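Local coordinates for protein aminotransferase (Psychrobacter arcticus 273-4, PDB 3IF2) that probably catalyses pyridoxal-phosphate-dependent transfer of amino groups, perhaps between valine and pyruvate, as a fold-type I aminotransferase, at residues A[121-126]-A[159-164]; A[150-155]-A[398-403]. All coordinates share one frame; numbering follows the deposited sequence.

Contact 1: residues A[121-126]-A[159-164]; sequences YLFNLF and SDVHVE
Asn124, near the end of helix 115-125, meets Val161 and Val163 of the loop 159-164 and illustrates how one primary amide can read two backbone groups at once. From CB, with CG anti to the carbonyl carbon (chi1 -76°), the chain swings across to the loop. CG packs on Val163 CG2 at 3.7 Å, the two side chains crossing at about a right angle. Asn124 OD1 accepts from Val163 N at 2.9 Å, in the carbonyl plane and on a lone pair. Asn124 ND2 donates to Val161 O at 2.8 Å, nearly within its own amide plane but well above the carbonyl plane of Val161, and also bonds Phe120 O one turn back. These bonds fix the rotation of the amide. Asn124 also touches Phe7 of the second subunit. At the preceding helix residue, Phe123 O receives a weak, bent bond (123°) from His162 NE2, while Val161 CG2 meets the edge of the Phe123 ring, 3.5 Å from CD2. The loop, between strands 142-149 and 168-170, is thus fastened to the helix. Phe123 and His162 both rest on Ile147 of strand 142-149, Leu122 turns to strand 268-273, and Tyr121 packs on helix 291-305.

Contact 2: residues A[150-155]-A[398-403]; sequences PLTPEY and YFFPGV. With PLP (pyridoxal-5'-phosphate), chain C.
Pro153 and Glu154 meet Phe399 and Phe400 where two irregular loops converge beside Tyr155 of the cofactor pocket. Polar contact between the loops centres on one carbonyl: Glu154 N donates to Phe399 O at 2.9 Å in a nearly straight bond (164°), and Pro153 CA adds a CA-H...O contact to the same oxygen at 3.2 Å. Within its own loop, Glu154 OE1 takes Tyr155 N on the anti lone pair at 2.9 Å and also bonds Ser213 OG, so the carboxylate braces the backbone leading into Tyr155.

Apolar contact falls to Pro153, which follows a cis peptide bond and lies side by side with Phe400, its CG 3.7 Å from Phe400 CZ and its CB over the rim of one aromatic face.

Oxygens at ring edges form a third group. Thr152 OG1 comes to the edge of the Phe400 ring, and Phe399 turns an edge to Glu154 O, its CD1 3.5 Å from that oxygen.

Contact with the ligand is face-on. Tyr155, with CG anti to its own N (chi1 -179°), leaves the backbone away from 398-403 and lays one face over pyridoxal phosphate, whose C3 stands 3.6 Å above the phenol plane, offset toward the rim.

Around the junction, Glu154 touches strand 207-213, Thr152 and Pro401 pack on strand 168-170, and Tyr398 leans on helix 16-29.

Both contacts are largely buried, and both use the connection between strands 142-149 and 168-170: residues 150-155 serve contact 2 and residues 159-164 serve contact 1. Their partners differ. Contact 1 ties this connection to helix 115-125 near the subunit interface, where Val163 packs on Val163 of the second subunit; contact 2 ties it to a loop far along the chain, 398-403. Chemistry follows place: a side-chain amide does most of the bonding in the first, a single backbone bond with proline and aromatic packing in the second. Pyridoxal phosphate is touched directly only in contact 2. The two meet where Ser159 OG packs against Pro401 CG, 4.0 Å apart.

Contact 1: residues A[121-126]-A[159-164]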
loop_
_atom_site.group_PDB
_atom_site.type_symbol
_atom_site.label_atom_id
_atom_site.label_comp_id
_atom_site.label_asym_id
_atom_site.label_seq_id
_atom_site.Cartn_x
_atom_site.Cartn_y
_atom_site.Cartn_z
ATOM N N TYR A 121 9.450 0.671 3.555
ATOM C CA TYR A 121 9.862 -0.460 4.376
ATOM C C TYR A 121 11.378 -0.482 4.598
ATOM O O TYR A 121 11.817 -0.425 5.759
ATOM C CB TYR A 121 9.408 -1.823 3.807
ATOM C CG TYR A 121 7.905 -2.081 3.710
ATOM C CD1 TYR A 121 6.969 -1.434 4.522
ATOM C CD2 TYR A 121 7.438 -3.069 2.843
ATOM C CE1 TYR A 121 5.601 -1.729 4.414
ATOM C CE2 TYR A 121 6.100 -3.378 2.726
ATOM C CZ TYR A 121 5.172 -2.712 3.502
ATOM O OH TYR A 121 3.849 -3.041 3.410
ATOM N N LEU A 122 12.151 -0.534 3.503
ATOM C CA LEU A 122 13.608 -0.666 3.580
ATOM C C LEU A 122 14.322 0.471 4.348
ATOM O O LEU A 122 15.223 0.188 5.140
ATOM C CB LEU A 122 14.244 -0.867 2.185
ATOM C CG LEU A 122 13.900 -2.144 1.381
ATOM C CD1 LEU A 122 14.415 -2.018 -0.084
ATOM C CD2 LEU A 122 14.418 -3.432 2.074
ATOM N N PHE A 123 13.911 1.727 4.153
ATOM C CA PHE A 123 14.572 2.835 4.844
ATOM C C PHE A 123 14.240 2.896 6.336
ATOM O O PHE A 123 15.081 3.314 7.132
ATOM C CB PHE A 123 14.360 4.178 4.147
ATOM C CG PHE A 123 14.902 4.257 2.721
ATOM C CD1 PHE A 123 15.820 3.338 2.182
ATOM C CD2 PHE A 123 14.563 5.352 1.945
ATOM C CE1 PHE A 123 16.293 3.491 0.871
ATOM C CE2 PHE A 123 15.061 5.512 0.678
ATOM C CZ PHE A 123 15.923 4.586 0.132
ATOM N N ASN A 124 13.038 2.474 6.709
ATOM C CA ASN A 124 12.666 2.321 8.124
ATOM C C ASN A 124 13.175 1.007 8.727
ATOM O O ASN A 124 13.307 0.901 9.944
ATOM C CB ASN A 124 11.154 2.487 8.307
ATOM C CG ASN A 124 10.736 3.930 8.234
ATOM O OD1 ASN A 124 11.088 4.730 9.128
ATOM N ND2 ASN A 124 9.996 4.289 7.195
ATOM N N LEU A 125 13.454 0.015 7.886
ATOM C CA LEU A 125 14.014 -1.271 8.333
ATOM C C LEU A 125 15.490 -1.122 8.691
ATOM O O LEU A 125 15.951 -1.753 9.630
ATOM C CB LEU A 125 13.846 -2.345 7.243
ATOM C CG LEU A 125 14.237 -3.798 7.528
ATOM C CD1 LEU A 125 13.332 -4.409 8.597
ATOM C CD2 LEU A 125 14.203 -4.637 6.226
ATOM N N PHE A 126 16.218 -0.287 7.942
ATOM C CA PHE A 126 17.649 -0.090 8.117
ATOM C C PHE A 126 18.065 1.319 8.528
ATOM O O PHE A 126 19.237 1.611 8.539
ATOM C CB PHE A 126 18.348 -0.465 6.810
ATOM C CG PHE A 126 18.226 -1.906 6.465
ATOM C CD1 PHE A 126 18.867 -2.867 7.256
ATOM C CD2 PHE A 126 17.505 -2.322 5.327
ATOM C CE1 PHE A 126 18.780 -4.230 6.957
ATOM C CE2 PHE A 126 17.401 -3.691 5.000
ATOM C CZ PHE A 126 18.035 -4.653 5.822
ATOM N N SER A 159 13.180 11.248 0.252
ATOM C CA SER A 159 13.211 12.300 1.308
ATOM C C SER A 159 12.514 12.108 2.645
ATOM O O SER A 159 13.135 12.252 3.693
ATOM C CB SER A 159 12.659 13.627 0.763
ATOM O OG SER A 159 13.453 14.122 -0.278
ATOM N N ASP A 160 11.224 11.797 2.595
ATOM C CA ASP A 160 10.372 11.842 3.796
ATOM C C ASP A 160 9.792 10.524 4.301
ATOM O O ASP A 160 8.879 10.551 5.128
ATOM C CB ASP A 160 9.229 12.847 3.501
ATOM C CG ASP A 160 9.731 14.283 3.169
ATOM O OD1 ASP A 160 10.846 14.700 3.573
ATOM O OD2 ASP A 160 8.962 15.021 2.517
ATOM N N VAL A 161 10.331 9.381 3.860
ATOM C CA VAL A 161 9.753 8.077 4.255
ATOM C C VAL A 161 10.035 7.652 5.704
ATOM O O VAL A 161 9.344 6.779 6.213
ATOM C CB VAL A 161 10.116 6.918 3.284
ATOM C CG1 VAL A 161 9.715 7.270 1.840
ATOM C CG2 VAL A 161 11.587 6.543 3.370
ATOM N N HIS A 162 11.028 8.242 6.373
ATOM C CA HIS A 162 11.307 7.855 7.766
ATOM C C HIS A 162 10.140 8.198 8.697
ATOM O O HIS A 162 9.495 9.226 8.530
ATOM C CB HIS A 162 12.639 8.402 8.270
ATOM C CG HIS A 162 13.817 7.704 7.669
ATOM N ND1 HIS A 162 14.649 8.297 6.740
ATOM C CD2 HIS A 162 14.272 6.440 7.836
ATOM C CE1 HIS A 162 15.587 7.433 6.389
ATOM N NE2 HIS A 162 15.380 6.298 7.039
ATOM N N VAL A 163 9.840 7.290 9.617
ATOM C CA VAL A 163 8.730 7.444 10.560
ATOM C C VAL A 163 8.988 8.545 11.621
ATOM O O VAL A 163 8.048 9.234 12.008
ATOM C CB VAL A 163 8.367 6.083 11.198
ATOM C CG1 VAL A 163 7.325 6.258 12.243
ATOM C CG2 VAL A 163 7.849 5.130 10.128
ATOM N N GLU A 164 10.236 8.701 12.069
ATOM C CA GLU A 164 10.630 9.754 13.027
ATOM C C GLU A 164 11.877 10.463 12.508
ATOM O O GLU A 164 12.860 9.816 12.215
ATOM C CB GLU A 164 10.870 9.189 14.449
ATOM C CG GLU A 164 11.404 10.267 15.466
ATOM C CD GLU A 164 11.121 9.998 16.977
ATOM O OE1 GLU A 164 10.510 8.971 17.341
ATOM O OE2 GLU A 164 11.505 10.851 17.820
#

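Contact 2: residues A[150-155]-A[398-403]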
loop_
_atom_site.group_PDB
_atom_site.type_symbol
_atom_site.label_atom_id
_atom_site.label_comp_id
_atom_site.label_asym_id
_atom_site.label_seq_id
_atom_site.Cartn_x
_atom_site.Cartn_y
_atom_site.Cartn_z
ATOM N N PRO A 150 25.423 7.432 -1.736
ATOM C CA PRO A 150 26.806 7.672 -2.135
ATOM C C PRO A 150 27.025 8.795 -3.152
ATOM O O PRO A 150 28.171 9.217 -3.360
ATOM C CB PRO A 150 27.232 6.319 -2.700
ATOM C CG PRO A 150 26.040 5.790 -3.291
ATOM C CD PRO A 150 24.886 6.255 -2.441
ATOM N N LEU A 151 25.955 9.262 -3.783
ATOM C CA LEU A 151 26.019 10.390 -4.696
ATOM C C LEU A 151 24.635 11.033 -4.825
ATOM O O LEU A 151 23.642 10.336 -4.970
ATOM C CB LEU A 151 26.562 9.934 -6.066
ATOM C CG LEU A 151 26.628 10.923 -7.240
ATOM C CD1 LEU A 151 27.699 10.527 -8.228
ATOM C CD2 LEU A 151 25.300 11.030 -7.947
ATOM N N THR A 152 24.595 12.359 -4.716
ATOM C CA THR A 152 23.394 13.160 -4.929
ATOM C C THR A 152 23.730 14.045 -6.151
ATOM O O THR A 152 24.908 14.235 -6.451
ATOM C CB THR A 152 23.022 13.980 -3.684
ATOM O OG1 THR A 152 24.151 14.752 -3.263
ATOM C CG2 THR A 152 22.617 13.063 -2.552
ATOM N N PRO A 153 22.725 14.581 -6.868
ATOM C CA PRO A 153 21.290 14.469 -6.666
ATOM C C PRO A 153 20.735 13.039 -6.729
ATOM O O PRO A 153 21.306 12.159 -7.391
ATOM C CB PRO A 153 20.681 15.322 -7.775
ATOM C CG PRO A 153 21.794 15.997 -8.449
ATOM C CD PRO A 153 23.075 15.500 -7.961
ATOM N N GLU A 154 19.676 12.817 -5.965
ATOM C CA GLU A 154 18.981 11.538 -5.907
ATOM C C GLU A 154 17.485 11.747 -5.873
ATOM O O GLU A 154 17.023 12.877 -5.786
ATOM C CB GLU A 154 19.475 10.695 -4.714
ATOM C CG GLU A 154 20.496 9.620 -5.100
ATOM C CD GLU A 154 19.895 8.448 -5.891
ATOM O OE1 GLU A 154 18.684 8.492 -6.222
ATOM O OE2 GLU A 154 20.661 7.494 -6.194
ATOM N N TYR A 155 16.753 10.643 -5.930
ATOM C CA TYR A 155 15.301 10.650 -6.018
ATOM C C TYR A 155 14.589 11.439 -4.925
ATOM O O TYR A 155 14.769 11.162 -3.736
ATOM C CB TYR A 155 14.793 9.206 -6.060
ATOM C CG TYR A 155 13.294 9.034 -6.169
ATOM C CD1 TYR A 155 12.536 9.760 -7.100
ATOM C CD2 TYR A 155 12.634 8.082 -5.373
ATOM C CE1 TYR A 155 11.139 9.573 -7.180
ATOM C CE2 TYR A 155 11.269 7.868 -5.460
ATOM C CZ TYR A 155 10.523 8.601 -6.359
ATOM O OH TYR A 155 9.183 8.363 -6.384
ATOM N N TYR A 398 15.187 20.277 -4.238
ATOM C CA TYR A 398 14.484 19.162 -3.580
ATOM C C TYR A 398 15.080 17.770 -3.827
ATOM O O TYR A 398 14.568 16.788 -3.276
ATOM C CB TYR A 398 12.991 19.169 -3.965
ATOM C CG TYR A 398 12.313 20.487 -3.665
ATOM C CD1 TYR A 398 12.294 21.004 -2.351
ATOM C CD2 TYR A 398 11.696 21.240 -4.683
ATOM C CE1 TYR A 398 11.678 22.251 -2.054
ATOM C CE2 TYR A 398 11.063 22.488 -4.395
ATOM C CZ TYR A 398 11.065 22.981 -3.078
ATOM O OH TYR A 398 10.460 24.180 -2.790
ATOM N N PHE A 399 16.164 17.681 -4.601
ATOM C CA PHE A 399 16.784 16.399 -4.954
ATOM C C PHE A 399 18.087 16.110 -4.208
ATOM O O PHE A 399 18.909 15.341 -4.688
ATOM C CB PHE A 399 16.997 16.316 -6.486
ATOM C CG PHE A 399 15.730 16.311 -7.283
ATOM C CD1 PHE A 399 15.093 15.120 -7.597
ATOM C CD2 PHE A 399 15.191 17.494 -7.743
ATOM C CE1 PHE A 399 13.905 15.100 -8.358
ATOM C CE2 PHE A 399 14.022 17.503 -8.503
ATOM C CZ PHE A 399 13.364 16.293 -8.811
ATOM N N PHE A 400 18.251 16.672 -3.017
ATOM C CA PHE A 400 19.431 16.452 -2.187
ATOM C C PHE A 400 18.932 16.085 -0.786
ATOM O O PHE A 400 18.916 16.936 0.097
ATOM C CB PHE A 400 20.302 17.716 -2.175
ATOM C CG PHE A 400 20.862 18.105 -3.527
ATOM C CD1 PHE A 400 20.140 18.930 -4.388
ATOM C CD2 PHE A 400 22.114 17.662 -3.924
ATOM C CE1 PHE A 400 20.666 19.309 -5.650
ATOM C CE2 PHE A 400 22.656 18.036 -5.166
ATOM C CZ PHE A 400 21.925 18.858 -6.035
ATOM N N PRO A 401 18.454 14.830 -0.600
ATOM C CA PRO A 401 17.963 14.393 0.700
ATOM C C PRO A 401 19.059 14.383 1.755
ATOM O O PRO A 401 20.159 13.887 1.498
ATOM C CB PRO A 401 17.478 12.956 0.439
ATOM C CG PRO A 401 17.239 12.891 -0.954
ATOM C CD PRO A 401 18.235 13.772 -1.604
ATOM N N GLY A 402 18.744 14.946 2.920
ATOM C CA GLY A 402 19.679 15.032 4.025
ATOM C C GLY A 402 20.816 16.045 3.888
ATOM O O GLY A 402 21.710 16.042 4.733
ATOM N N VAL A 403 20.801 16.891 2.854
ATOM C CA VAL A 403 21.818 17.904 2.647
ATOM C C VAL A 403 21.193 19.272 2.910
ATOM O O VAL A 403 20.106 19.559 2.424
ATOM C CB VAL A 403 22.367 17.879 1.194
ATOM C CG1 VAL A 403 23.398 18.993 0.966
ATOM C CG2 VAL A 403 22.975 16.535 0.872
HETATM N N1 PLP C . 12.555 4.891 -8.187
HETATM C C2 PLP C . 12.781 5.986 -8.993
HETATM C C2A PLP C . 14.197 6.300 -9.357
HETATM C C3 PLP C . 11.688 6.754 -9.456
HETATM O O3 PLP C . 11.866 7.847 -10.262
HETATM C C4 PLP C . 10.371 6.412 -9.068
HETATM C C4A PLP C . 9.272 7.425 -9.364
HETATM O O4A PLP C . 8.200 7.087 -9.881
HETATM C C5 PLP C . 10.169 5.270 -8.224
HETATM C C6 PLP C . 11.291 4.532 -7.804
HETATM C C5A PLP C . 8.784 4.831 -7.706
HETATM O O4P PLP C . 8.095 3.964 -8.582
HETATM P P PLP C . 6.799 3.156 -8.090
HETATM O O1P PLP C . 6.318 3.292 -6.666
HETATM O O2P PLP C . 7.231 1.748 -8.323
HETATM O O3P PLP C . 5.713 3.591 -8.993
#